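Local coordinates for protein carboxylesterase (Uncultured bacterium, PDB 5GMX) that hydrolyses carboxylic esters as a family VIII carboxylesterase of the beta-lactamase clan and also acts on oxyimino cephalosporins, at residues 344-348 with 361-367; 65-71 with 265-271; 214-218 with 250-254; 72-76 with 200-204. All blocks are in the same frame, centred on the assembly; numbering follows the deposited sequence.

Contact 1 (344-348 with 361-367); sequences WGGSF and YAMNQMD. With PMS (phenylmethanesulfonic acid), chain C.
The methyl CE of Met-366, a selenomethionine here, covers one face of the Trp-344 indole, 3.4 Å from the centroid of the five-membered ring and 16° off its normal, a CH-pi contact; its SE stands farther out above the six-membered ring. From the other side the phenyl carbon C3 of the bound phenylmethanesulfonyl group (PMS) approaches near the rim, 3.4 Å from Trp-344 CE3. Met-366 turns its methyl over the indole by a bend at its last torsion (chi3 68°). The backbone of the tryptophan grips the ligand too: Trp-344 N donates to PMS O1S at 2.7 Å. In penicillin-recognising enzymes an amide at the end of the strand beside the nucleophile (here just after strand 339-342) contributes to the oxyanion hole, and this N-H probably has that role.

Behind the tryptophan, Gly-345 lies against Met-366 CB and CG, and its carbonyl O takes the N-H of Asp-367 on a lone pair, at 2.9 Å. Beyond Gly-346 and Ser-347, against which Met-363 CE packs, regular antiparallel pairing of strands 348-352 and 357-363 begins with the hydrogen-bonded pair Phe-348 and Tyr-361. Their rings meet obliquely, planes at 62°, with Phe-348 CE1 3.4 Å from Tyr-361 CD2. The hydroxyl of Ser-347 bonds to Thr-72 on the helix that follows the nucleophile.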
loop_
_atom_site.group_PDB
_atom_site.type_symbol
_atom_site.label_atom_id
_atom_site.label_comp_id
_atom_site.label_asym_id
_atom_site.label_seq_id
_atom_site.Cartn_x
_atom_site.Cartn_y
_atom_site.Cartn_z
ATOM N N TRP A 344 -3.993 -7.367 3.119
ATOM C CA TRP A 344 -4.471 -8.673 3.534
ATOM C C TRP A 344 -3.767 -9.141 4.802
ATOM O O TRP A 344 -2.539 -9.188 4.849
ATOM C CB TRP A 344 -4.250 -9.669 2.398
ATOM C CG TRP A 344 -4.836 -11.008 2.601
ATOM C CD1 TRP A 344 -5.955 -11.324 3.315
ATOM C CD2 TRP A 344 -4.335 -12.235 2.066
ATOM N NE1 TRP A 344 -6.170 -12.682 3.272
ATOM C CE2 TRP A 344 -5.190 -13.263 2.508
ATOM C CE3 TRP A 344 -3.234 -12.565 1.266
ATOM C CZ2 TRP A 344 -4.986 -14.599 2.168
ATOM C CZ3 TRP A 344 -3.031 -13.892 0.931
ATOM C CH2 TRP A 344 -3.903 -14.892 1.381
ATOM N N GLY A 345 -4.543 -9.450 5.842
ATOM C CA GLY A 345 -3.969 -9.972 7.070
ATOM C C GLY A 345 -3.994 -8.998 8.232
ATOM O O GLY A 345 -4.055 -9.415 9.381
ATOM N N GLY A 346 -3.951 -7.703 7.934
ATOM C CA GLY A 346 -4.104 -6.682 8.956
ATOM C C GLY A 346 -3.221 -5.443 8.867
ATOM O O GLY A 346 -3.501 -4.451 9.546
ATOM N N SER A 347 -2.171 -5.462 8.046
ATOM C CA SER A 347 -1.327 -4.268 7.954
ATOM C C SER A 347 -2.104 -3.115 7.340
ATOM O O SER A 347 -3.076 -3.334 6.621
ATOM C CB SER A 347 -0.049 -4.536 7.151
ATOM O OG SER A 347 -0.331 -4.711 5.775
ATOM N N PHE A 348 -1.693 -1.885 7.639
ATOM C CA PHE A 348 -2.325 -0.733 7.000
ATOM C C PHE A 348 -1.508 0.519 7.217
ATOM O O PHE A 348 -0.611 0.562 8.061
ATOM C CB PHE A 348 -3.749 -0.502 7.528
ATOM C CG PHE A 348 -3.791 -0.065 8.956
ATOM C CD1 PHE A 348 -3.776 -0.996 9.976
ATOM C CD2 PHE A 348 -3.815 1.285 9.286
ATOM C CE1 PHE A 348 -3.798 -0.590 11.295
ATOM C CE2 PHE A 348 -3.835 1.693 10.609
ATOM C CZ PHE A 348 -3.832 0.753 11.612
ATOM N N TYR A 361 1.136 0.364 10.427
ATOM C CA TYR A 361 1.091 -0.851 11.233
ATOM C C TYR A 361 1.349 -2.093 10.379
ATOM O O TYR A 361 0.714 -2.290 9.323
ATOM C CB TYR A 361 -0.251 -0.928 11.969
ATOM C CG TYR A 361 -0.515 -2.224 12.701
ATOM C CD1 TYR A 361 0.354 -2.692 13.685
ATOM C CD2 TYR A 361 -1.669 -2.948 12.447
ATOM C CE1 TYR A 361 0.102 -3.888 14.355
ATOM C CE2 TYR A 361 -1.947 -4.119 13.124
ATOM C CZ TYR A 361 -1.052 -4.596 14.057
ATOM O OH TYR A 361 -1.350 -5.771 14.693
ATOM N N ALA A 362 2.317 -2.903 10.808
ATOM C CA ALA A 362 2.689 -4.101 10.044
ATOM C C ALA A 362 3.047 -5.253 10.976
ATOM O O ALA A 362 3.797 -5.070 11.932
ATOM C CB ALA A 362 3.852 -3.800 9.101
HETATM N N MSE A 363 2.537 -6.444 10.681
HETATM C CA MSE A 363 2.682 -7.580 11.583
HETATM C C MSE A 363 2.760 -8.887 10.803
HETATM O O MSE A 363 2.429 -8.921 9.621
HETATM C CB MSE A 363 1.515 -7.614 12.571
HETATM C CG MSE A 363 0.241 -8.239 12.020
HETATM SE SE MSE A 363 -0.551 -7.408 10.409
HETATM C CE MSE A 363 -0.409 -5.585 10.916
ATOM N N ASN A 364 3.201 -9.964 11.453
ATOM C CA ASN A 364 3.378 -11.221 10.738
ATOM C C ASN A 364 2.283 -12.269 10.988
ATOM O O ASN A 364 2.247 -13.294 10.305
ATOM C CB ASN A 364 4.759 -11.813 11.052
ATOM C CG ASN A 364 4.929 -12.198 12.513
ATOM O OD1 ASN A 364 4.158 -11.788 13.379
ATOM N ND2 ASN A 364 5.972 -12.968 12.793
ATOM N N GLN A 365 1.402 -12.027 11.956
ATOM C CA GLN A 365 0.256 -12.917 12.168
ATOM C C GLN A 365 -0.997 -12.391 11.473
ATOM O O GLN A 365 -1.598 -11.405 11.901
ATOM C CB GLN A 365 -0.037 -13.109 13.654
ATOM C CG GLN A 365 -1.282 -13.960 13.914
ATOM C CD GLN A 365 -1.173 -15.357 13.313
ATOM O OE1 GLN A 365 -0.352 -16.161 13.748
ATOM N NE2 GLN A 365 -1.991 -15.643 12.298
HETATM N N MSE A 366 -1.396 -13.058 10.402
HETATM C CA MSE A 366 -2.534 -12.615 9.617
HETATM C C MSE A 366 -3.857 -12.954 10.283
HETATM O O MSE A 366 -3.961 -13.935 11.012
HETATM C CB MSE A 366 -2.487 -13.240 8.227
HETATM C CG MSE A 366 -1.264 -12.866 7.418
HETATM SE SE MSE A 366 -1.319 -13.776 5.698
HETATM C CE MSE A 366 -2.825 -12.855 4.892
ATOM N N ASP A 367 -4.860 -12.122 10.028
ATOM C CA ASP A 367 -6.228 -12.387 10.448
ATOM C C ASP A 367 -7.111 -12.298 9.209
ATOM O O ASP A 367 -6.684 -11.762 8.190
ATOM C CB ASP A 367 -6.681 -11.396 11.526
ATOM C CG ASP A 367 -7.905 -11.880 12.291
ATOM O OD1 ASP A 367 -8.676 -12.697 11.739
ATOM O OD2 ASP A 367 -8.088 -11.453 13.452
HETATM C C PMS C . -3.460 -8.083 -2.127
HETATM S S PMS C . -4.121 -6.976 -0.900
HETATM C C1 PMS C . -4.282 -9.352 -2.265
HETATM C C2 PMS C . -3.958 -10.480 -1.522
HETATM C C3 PMS C . -4.707 -11.642 -1.652
HETATM C C4 PMS C . -5.780 -11.683 -2.528
HETATM C C5 PMS C . -6.106 -10.559 -3.273
HETATM C C6 PMS C . -5.356 -9.400 -3.144
HETATM O O2S PMS C . -5.623 -7.046 -0.739
HETATM O O1S PMS C . -3.668 -7.366 0.487
#

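Contact 2 (65-71 with 265-271); sequences TLINTYS and GANGQGN. With PMS (phenylmethanesulfonic acid), chain C.
With its chi1 at -164°, Asn-68 swings its amide away from its own N and across to the facing chain, where Gln-269, folded back at chi2 (-66°), brings its own amide to meet it. The two planes stand 52° apart. Asn-68 ND2 donates to Ala-266 O at 3.0 Å, nearly in line with the carbonyl, and the same ND2 lies over the centre of the Tyr-70 ring. Gln-269 NE2 bonds to Asn-267 O at 3.0 Å, from well above the carbonyl plane, and only weakly to Asn-68 OD1, whose stronger partner is the indole N-H of Trp-258. A water links Asn-68 N and Gln-269 OE1; with these bonds the rotation of both amides is probably fixed.

The backbones run antiparallel. Ile-67 and Gly-270 form a hydrogen-bonded pair, with Ile-67 N to Gly-270 O at 2.9 Å, and Thr-69 N reaches Gly-268 O at the same distance. Leu-66 CD2 rests 3.7 Å from Gly-270 CA. Asn-271 ND2 meets Thr-65 O from above the carbonyl plane and also binds Asp-200, while its OD1 caps the helix 272-283.

At the other end Ser-71 OG is covalently bound to PMS S (1.5 Å), and Ser-71 N makes a weak bond to O1S. The paired strands thus deliver the serine to the head of helix 72-86, consistent with the SxxK nucleophile of serine beta-lactamases and related esterases.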
loop_
_atom_site.group_PDB
_atom_site.type_symbol
_atom_site.label_atom_id
_atom_site.label_comp_id
_atom_site.label_asym_id
_atom_site.label_seq_id
_atom_site.Cartn_x
_atom_site.Cartn_y
_atom_site.Cartn_z
ATOM N N THR A 65 13.271 -5.029 11.688
ATOM C CA THR A 65 12.592 -6.193 11.122
ATOM C C THR A 65 11.580 -5.770 10.047
ATOM O O THR A 65 10.855 -4.788 10.211
ATOM C CB THR A 65 11.893 -7.021 12.229
ATOM O OG1 THR A 65 12.889 -7.607 13.078
ATOM C CG2 THR A 65 11.040 -8.136 11.636
ATOM N N LEU A 66 11.570 -6.502 8.935
ATOM C CA LEU A 66 10.649 -6.252 7.826
ATOM C C LEU A 66 9.626 -7.381 7.650
ATOM O O LEU A 66 9.883 -8.524 8.014
ATOM C CB LEU A 66 11.425 -6.087 6.517
ATOM C CG LEU A 66 12.484 -4.983 6.487
ATOM C CD1 LEU A 66 13.400 -5.221 5.316
ATOM C CD2 LEU A 66 11.826 -3.610 6.391
ATOM N N ILE A 67 8.483 -7.056 7.058
ATOM C CA ILE A 67 7.460 -8.054 6.748
ATOM C C ILE A 67 6.728 -7.656 5.463
ATOM O O ILE A 67 6.638 -6.469 5.129
ATOM C CB ILE A 67 6.441 -8.215 7.919
ATOM C CG1 ILE A 67 5.612 -9.499 7.782
ATOM C CG2 ILE A 67 5.544 -6.991 8.046
ATOM C CD1 ILE A 67 6.437 -10.789 7.784
ATOM N N ASN A 68 6.236 -8.646 4.730
ATOM C CA ASN A 68 5.381 -8.382 3.580
ATOM C C ASN A 68 4.129 -7.628 4.024
ATOM O O ASN A 68 3.485 -8.000 5.004
ATOM C CB ASN A 68 5.008 -9.687 2.885
ATOM C CG ASN A 68 4.448 -9.469 1.497
ATOM O OD1 ASN A 68 5.190 -9.457 0.521
ATOM N ND2 ASN A 68 3.135 -9.288 1.402
ATOM N N THR A 69 3.785 -6.559 3.317
ATOM C CA THR A 69 2.646 -5.734 3.720
ATOM C C THR A 69 1.448 -5.864 2.782
ATOM O O THR A 69 0.436 -5.195 2.978
ATOM C CB THR A 69 3.032 -4.249 3.791
ATOM O OG1 THR A 69 3.476 -3.811 2.501
ATOM C CG2 THR A 69 4.150 -4.029 4.820
ATOM N N TYR A 70 1.565 -6.726 1.776
ATOM C CA TYR A 70 0.501 -6.939 0.794
ATOM C C TYR A 70 -0.043 -5.624 0.242
ATOM O O TYR A 70 0.738 -4.761 -0.136
ATOM C CB TYR A 70 -0.606 -7.797 1.403
ATOM C CG TYR A 70 -0.118 -9.207 1.631
ATOM C CD1 TYR A 70 -0.023 -10.101 0.573
ATOM C CD2 TYR A 70 0.296 -9.629 2.889
ATOM C CE1 TYR A 70 0.445 -11.386 0.761
ATOM C CE2 TYR A 70 0.766 -10.916 3.091
ATOM C CZ TYR A 70 0.833 -11.789 2.022
ATOM O OH TYR A 70 1.296 -13.070 2.211
ATOM N N SER A 71 -1.361 -5.448 0.214
ATOM C CA SER A 71 -1.936 -4.305 -0.503
ATOM C C SER A 71 -1.667 -2.951 0.149
ATOM O O SER A 71 -1.999 -1.912 -0.418
ATOM C CB SER A 71 -3.436 -4.493 -0.682
ATOM O OG SER A 71 -3.692 -5.667 -1.441
ATOM N N GLY A 265 1.602 -4.248 -6.227
ATOM C CA GLY A 265 0.270 -4.408 -5.681
ATOM C C GLY A 265 0.272 -5.188 -4.369
ATOM O O GLY A 265 -0.719 -5.180 -3.643
ATOM N N ALA A 266 1.375 -5.868 -4.053
ATOM C CA ALA A 266 1.320 -6.858 -2.977
ATOM C C ALA A 266 2.631 -7.245 -2.283
ATOM O O ALA A 266 2.585 -7.966 -1.291
ATOM C CB ALA A 266 0.663 -8.130 -3.515
ATOM N N ASN A 267 3.790 -6.813 -2.764
ATOM C CA ASN A 267 4.999 -7.395 -2.186
ATOM C C ASN A 267 5.931 -6.419 -1.476
ATOM O O ASN A 267 7.118 -6.695 -1.305
ATOM C CB ASN A 267 5.770 -8.177 -3.259
ATOM C CG ASN A 267 6.752 -7.330 -4.033
ATOM O OD1 ASN A 267 6.518 -6.145 -4.308
ATOM N ND2 ASN A 267 7.877 -7.945 -4.395
ATOM N N GLY A 268 5.389 -5.299 -1.025
ATOM C CA GLY A 268 6.191 -4.352 -0.282
ATOM C C GLY A 268 6.725 -4.991 0.985
ATOM O O GLY A 268 5.979 -5.644 1.704
ATOM N N GLN A 269 8.027 -4.845 1.228
ATOM C CA GLN A 269 8.630 -5.296 2.472
ATOM C C GLN A 269 8.868 -4.074 3.345
ATOM O O GLN A 269 9.637 -3.184 2.978
ATOM C CB GLN A 269 9.955 -6.041 2.231
ATOM C CG GLN A 269 9.900 -7.135 1.181
ATOM C CD GLN A 269 9.009 -8.280 1.607
ATOM O OE1 GLN A 269 9.199 -8.857 2.677
ATOM N NE2 GLN A 269 7.999 -8.590 0.788
ATOM N N GLY A 270 8.233 -4.034 4.511
ATOM C CA GLY A 270 8.320 -2.851 5.335
ATOM C C GLY A 270 7.936 -3.098 6.774
ATOM O O GLY A 270 7.769 -4.240 7.205
ATOM N N ASN A 271 7.843 -2.014 7.528
ATOM C CA ASN A 271 7.368 -2.075 8.904
ATOM C C ASN A 271 6.552 -0.831 9.218
ATOM O O ASN A 271 6.434 0.062 8.372
ATOM C CB ASN A 271 8.540 -2.217 9.878
ATOM C CG ASN A 271 9.638 -1.196 9.623
ATOM O OD1 ASN A 271 9.364 -0.012 9.417
ATOM N ND2 ASN A 271 10.886 -1.652 9.633
HETATM C C PMS C . -3.460 -8.083 -2.127
HETATM S S PMS C . -4.121 -6.976 -0.900
HETATM C C1 PMS C . -4.282 -9.352 -2.265
HETATM C C2 PMS C . -3.958 -10.480 -1.522
HETATM C C3 PMS C . -4.707 -11.642 -1.652
HETATM C C4 PMS C . -5.780 -11.683 -2.528
HETATM C C5 PMS C . -6.106 -10.559 -3.273
HETATM C C6 PMS C . -5.356 -9.400 -3.144
HETATM O O2S PMS C . -5.623 -7.046 -0.739
HETATM O O1S PMS C . -3.668 -7.366 0.487
HETATM O O HOH W 1 7.835 -11.266 4.401
#

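Contact 3 (214-218 with 250-254); sequences AEMLP and AHIAN
Met-216, a selenomethionine, lays the base of its side chain across one side of the short helix 250-253. CB is 3.9 Å from Ala-253 CB, and CG lies 4.0 Å from Ala-250 CB and close to the carbonyl O of that same alanine. With CG anti to the backbone N (chi1 -176°) and further bends at the next two torsions, the chain then leaves the helix surface, although CE still passes near Ala-253 CB. The tip runs on toward Ile-67, Asn-68 and Tyr-70, so one side chain links the helix to the strand leading into the active site. On the more exposed flank, Pro-218 sets its CB 3.9 Å from Ala-250 CB.

Polar contact is concentrated on Asn-254. Its amide faces the peptide edge of Met-216 and uses both ends: Asn-254 OD1 accepts from Met-216 N at 2.9 Å, in the carbonyl plane and on a lone pair, while ND2 returns a straight but weak bond of 3.3 Å to Met-216 O. The aliphatic part of Glu-215 passes the amide, CG 4.1 Å from Asn-254 OD1, while its OE1 is bonded to the backbone N of Ala-55. On its other side the 214-218 loop pairs through Leu-217 with the backbone of Asn-364 and Met-366.

Because one residue offers both its N-H and its C=O to a single amide, the asparagine imitates a neighbouring strand, and its flip state is defined. The unequal lengths imply that the OD1 end is held the more firmly. Alanine methyls supply the apolar part; specificity rests on the two-pronged amide.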
loop_
_atom_site.group_PDB
_atom_site.type_symbol
_atom_site.label_atom_id
_atom_site.label_comp_id
_atom_site.label_asym_id
_atom_site.label_seq_id
_atom_site.Cartn_x
_atom_site.Cartn_y
_atom_site.Cartn_z
ATOM N N ALA A 214 10.890 -10.987 8.692
ATOM C CA ALA A 214 10.233 -11.883 9.627
ATOM C C ALA A 214 9.454 -12.927 8.850
ATOM O O ALA A 214 9.305 -12.813 7.641
ATOM C CB ALA A 214 9.308 -11.113 10.549
ATOM N N GLU A 215 8.934 -13.927 9.549
ATOM C CA GLU A 215 8.192 -15.005 8.901
ATOM C C GLU A 215 6.708 -14.692 8.869
ATOM O O GLU A 215 6.106 -14.400 9.903
ATOM C CB GLU A 215 8.440 -16.329 9.623
ATOM C CG GLU A 215 7.656 -17.505 9.072
ATOM C CD GLU A 215 7.734 -18.732 9.972
ATOM O OE1 GLU A 215 8.244 -18.614 11.113
ATOM O OE2 GLU A 215 7.301 -19.818 9.529
HETATM N N MSE A 216 6.112 -14.747 7.683
HETATM C CA MSE A 216 4.684 -14.499 7.566
HETATM C C MSE A 216 3.883 -15.704 8.063
HETATM O O MSE A 216 4.222 -16.844 7.764
HETATM C CB MSE A 216 4.302 -14.184 6.129
HETATM C CG MSE A 216 2.831 -13.821 5.991
HETATM SE SE MSE A 216 2.504 -12.055 6.769
HETATM C CE MSE A 216 3.503 -11.088 5.462
ATOM N N LEU A 217 2.822 -15.454 8.821
ATOM C CA LEU A 217 2.048 -16.550 9.398
ATOM C C LEU A 217 0.576 -16.517 8.977
ATOM O O LEU A 217 -0.121 -15.523 9.186
ATOM C CB LEU A 217 2.160 -16.524 10.924
ATOM C CG LEU A 217 3.596 -16.361 11.425
ATOM C CD1 LEU A 217 3.637 -16.104 12.925
ATOM C CD2 LEU A 217 4.451 -17.559 11.050
ATOM N N PRO A 218 0.102 -17.618 8.379
ATOM C CA PRO A 218 -1.300 -17.738 7.961
ATOM C C PRO A 218 -2.240 -17.822 9.165
ATOM O O PRO A 218 -1.791 -18.139 10.271
ATOM C CB PRO A 218 -1.318 -19.035 7.152
ATOM C CG PRO A 218 -0.163 -19.823 7.675
ATOM C CD PRO A 218 0.886 -18.827 8.075
ATOM N N ALA A 250 -0.136 -16.723 2.156
ATOM C CA ALA A 250 0.840 -16.283 3.145
ATOM C C ALA A 250 2.200 -16.865 2.802
ATOM O O ALA A 250 3.233 -16.224 2.978
ATOM C CB ALA A 250 0.421 -16.703 4.540
ATOM N N HIS A 251 2.179 -18.087 2.292
ATOM C CA HIS A 251 3.386 -18.841 2.009
ATOM C C HIS A 251 4.325 -18.121 1.044
ATOM O O HIS A 251 5.540 -18.157 1.224
ATOM C CB HIS A 251 3.010 -20.211 1.440
ATOM C CG HIS A 251 4.182 -21.112 1.211
ATOM N ND1 HIS A 251 4.997 -21.550 2.234
ATOM C CD2 HIS A 251 4.677 -21.660 0.076
ATOM C CE1 HIS A 251 5.943 -22.329 1.738
ATOM N NE2 HIS A 251 5.771 -22.411 0.430
ATOM N N ILE A 252 3.765 -17.466 0.026
ATOM C CA ILE A 252 4.587 -16.874 -1.030
ATOM C C ILE A 252 5.429 -15.707 -0.494
ATOM O O ILE A 252 6.518 -15.445 -0.990
ATOM C CB ILE A 252 3.726 -16.405 -2.231
ATOM C CG1 ILE A 252 4.602 -16.180 -3.468
ATOM C CG2 ILE A 252 2.912 -15.161 -1.884
ATOM C CD1 ILE A 252 5.309 -17.423 -3.960
ATOM N N ALA A 253 4.937 -15.037 0.544
ATOM C CA ALA A 253 5.698 -13.981 1.204
ATOM C C ALA A 253 7.024 -14.510 1.764
ATOM O O ALA A 253 8.001 -13.768 1.863
ATOM C CB ALA A 253 4.871 -13.354 2.315
ATOM N N ASN A 254 7.052 -15.794 2.117
ATOM C CA ASN A 254 8.239 -16.417 2.696
ATOM C C ASN A 254 9.207 -16.936 1.633
ATOM O O ASN A 254 10.199 -17.593 1.945
ATOM C CB ASN A 254 7.827 -17.557 3.630
ATOM C CG ASN A 254 6.951 -17.082 4.789
ATOM O OD1 ASN A 254 7.138 -15.986 5.326
ATOM N ND2 ASN A 254 5.988 -17.906 5.170
#

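Contact 4 (72-76 with 200-204); sequences TTKGM and DYYIG
Met-76 reaches out from the first turns of helix 72-86 to lie over the ring of Tyr-201. Its CB, the atom nearest the helix, is 4.4 Å from Ile-203 CD1, a loose apolar contact. CG lies 3.6 Å from Tyr-201 CE1 and equally near CZ, a CH-pi contact over the face. The selenium of this selenomethionine stands above the ring, 4.7 Å from the centroid and only 5° off its normal, a Met-aromatic contact made at some distance. A bend at chi2 (-58°) carries the chain over the ring, and the methyl CE ends above the rim, 3.8 Å from Tyr-201 CE2.

The helix begins directly after the nucleophilic serine and carries Lys-74, probably the lysine of an SxxK motif, which also touches the ligand, on the side turned from this contact; the tyrosine comes from strand 201-202, an edge of the small three-stranded antiparallel sheet. A chi1 of -156° turns the phenol in toward the start of the helix. There Thr-73 OG1 sits at the ring edge, 3.0 Å from Tyr-201 OH, which is hydrogen-bonded to Thr-69. The Thr-73 hydroxyl is held by the carbonyl of Tyr-70 and the N-H of Gly-268, and Thr-73 CG2 rests 4.0 Å from Ile-203 CG1. Outside the pair, Ile-275 of helix 272-283 touches both Met-76 and Tyr-201, and Phe-187 touches Met-76 and Ile-203.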
loop_
_atom_site.group_PDB
_atom_site.type_symbol
_atom_site.label_atom_id
_atom_site.label_comp_id
_atom_site.label_asym_id
_atom_site.label_seq_id
_atom_site.Cartn_x
_atom_site.Cartn_y
_atom_site.Cartn_z
ATOM N N THR A 72 -1.075 -2.949 1.338
ATOM C CA THR A 72 -0.583 -1.700 1.914
ATOM C C THR A 72 0.364 -1.039 0.892
ATOM O O THR A 72 0.386 0.195 0.730
ATOM C CB THR A 72 0.121 -1.950 3.272
ATOM O OG1 THR A 72 -0.812 -2.538 4.197
ATOM C CG2 THR A 72 0.672 -0.652 3.855
ATOM N N THR A 73 1.093 -1.884 0.164
ATOM C CA THR A 73 1.982 -1.449 -0.915
ATOM C C THR A 73 1.293 -0.580 -1.977
ATOM O O THR A 73 1.930 0.292 -2.569
ATOM C CB THR A 73 2.631 -2.669 -1.625
ATOM O OG1 THR A 73 3.046 -3.630 -0.646
ATOM C CG2 THR A 73 3.837 -2.248 -2.449
ATOM N N LYS A 74 0.006 -0.817 -2.229
ATOM C CA LYS A 74 -0.694 -0.061 -3.265
ATOM C C LYS A 74 -0.654 1.427 -2.936
ATOM O O LYS A 74 -0.464 2.252 -3.835
ATOM C CB LYS A 74 -2.142 -0.550 -3.437
ATOM C CG LYS A 74 -2.243 -1.936 -4.079
ATOM C CD LYS A 74 -3.665 -2.227 -4.550
ATOM C CE LYS A 74 -3.751 -3.610 -5.160
ATOM N NZ LYS A 74 -3.540 -4.640 -4.119
ATOM N N GLY A 75 -0.780 1.768 -1.650
ATOM C CA GLY A 75 -0.698 3.171 -1.267
ATOM C C GLY A 75 0.652 3.762 -1.655
ATOM O O GLY A 75 0.758 4.877 -2.192
HETATM N N MSE A 76 1.703 2.990 -1.415
HETATM C CA MSE A 76 3.044 3.441 -1.766
HETATM C C MSE A 76 3.140 3.682 -3.262
HETATM O O MSE A 76 3.676 4.720 -3.701
HETATM C CB MSE A 76 4.086 2.424 -1.315
HETATM C CG MSE A 76 3.981 2.103 0.169
HETATM SE SE MSE A 76 4.162 3.697 1.315
HETATM C CE MSE A 76 3.964 2.811 3.031
ATOM N N ASP A 200 13.243 1.370 5.671
ATOM C CA ASP A 200 12.141 0.711 6.364
ATOM C C ASP A 200 10.946 0.391 5.442
ATOM O O ASP A 200 9.896 -0.041 5.918
ATOM C CB ASP A 200 11.666 1.559 7.548
ATOM C CG ASP A 200 12.564 1.411 8.784
ATOM O OD1 ASP A 200 13.109 0.302 9.029
ATOM O OD2 ASP A 200 12.707 2.404 9.532
ATOM N N TYR A 201 11.102 0.612 4.140
ATOM C CA TYR A 201 10.107 0.145 3.166
ATOM C C TYR A 201 10.724 -0.046 1.784
ATOM O O TYR A 201 11.273 0.891 1.196
ATOM C CB TYR A 201 8.914 1.107 3.070
ATOM C CG TYR A 201 7.668 0.410 2.569
ATOM C CD1 TYR A 201 7.477 0.158 1.218
ATOM C CD2 TYR A 201 6.699 -0.018 3.447
ATOM C CE1 TYR A 201 6.344 -0.502 0.759
ATOM C CE2 TYR A 201 5.562 -0.679 3.000
ATOM C CZ TYR A 201 5.385 -0.915 1.661
ATOM O OH TYR A 201 4.238 -1.573 1.239
ATOM N N TYR A 202 10.594 -1.259 1.259
ATOM C CA TYR A 202 11.177 -1.628 -0.026
ATOM C C TYR A 202 10.135 -2.223 -0.979
ATOM O O TYR A 202 9.272 -2.991 -0.570
ATOM C CB TYR A 202 12.296 -2.662 0.157
ATOM C CG TYR A 202 13.442 -2.245 1.052
ATOM C CD1 TYR A 202 13.331 -2.310 2.436
ATOM C CD2 TYR A 202 14.654 -1.821 0.510
ATOM C CE1 TYR A 202 14.390 -1.931 3.256
ATOM C CE2 TYR A 202 15.714 -1.457 1.324
ATOM C CZ TYR A 202 15.575 -1.511 2.691
ATOM O OH TYR A 202 16.632 -1.152 3.509
ATOM N N ILE A 203 10.241 -1.870 -2.252
ATOM C CA ILE A 203 9.540 -2.593 -3.301
ATOM C C ILE A 203 10.614 -3.203 -4.177
ATOM O O ILE A 203 11.256 -2.504 -4.962
ATOM C CB ILE A 203 8.602 -1.688 -4.111
ATOM C CG1 ILE A 203 7.589 -1.011 -3.179
ATOM C CG2 ILE A 203 7.877 -2.504 -5.187
ATOM C CD1 ILE A 203 6.804 0.108 -3.832
ATOM N N GLY A 204 10.832 -4.505 -4.010
ATOM C CA GLY A 204 12.019 -5.146 -4.544
ATOM C C GLY A 204 13.083 -5.077 -3.463
ATOM O O GLY A 204 13.752 -4.056 -3.308
#

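In the fold
Contacts 1, 2 and 4 are buried, whereas contact 3 is only partly so and lies farthest from the chain's centre. Contacts 1 and 2 both touch the ligand, one from the loop after strand 339-342 of the large sheet, the other from the segment that runs on from strand 67-68 of the small one. Contact 4 shares the small sheet with contact 2, where strands 269-270 and 201-202 are neighbours; it is mostly apolar, while contact 2 is rich in backbone and amide bonds. The loop 214-218 ties contact 3 to both 65-71 and 361-367 by backbone bonds, but contacts 3 and 4 do not touch, their nearest atoms being about 10 Å apart.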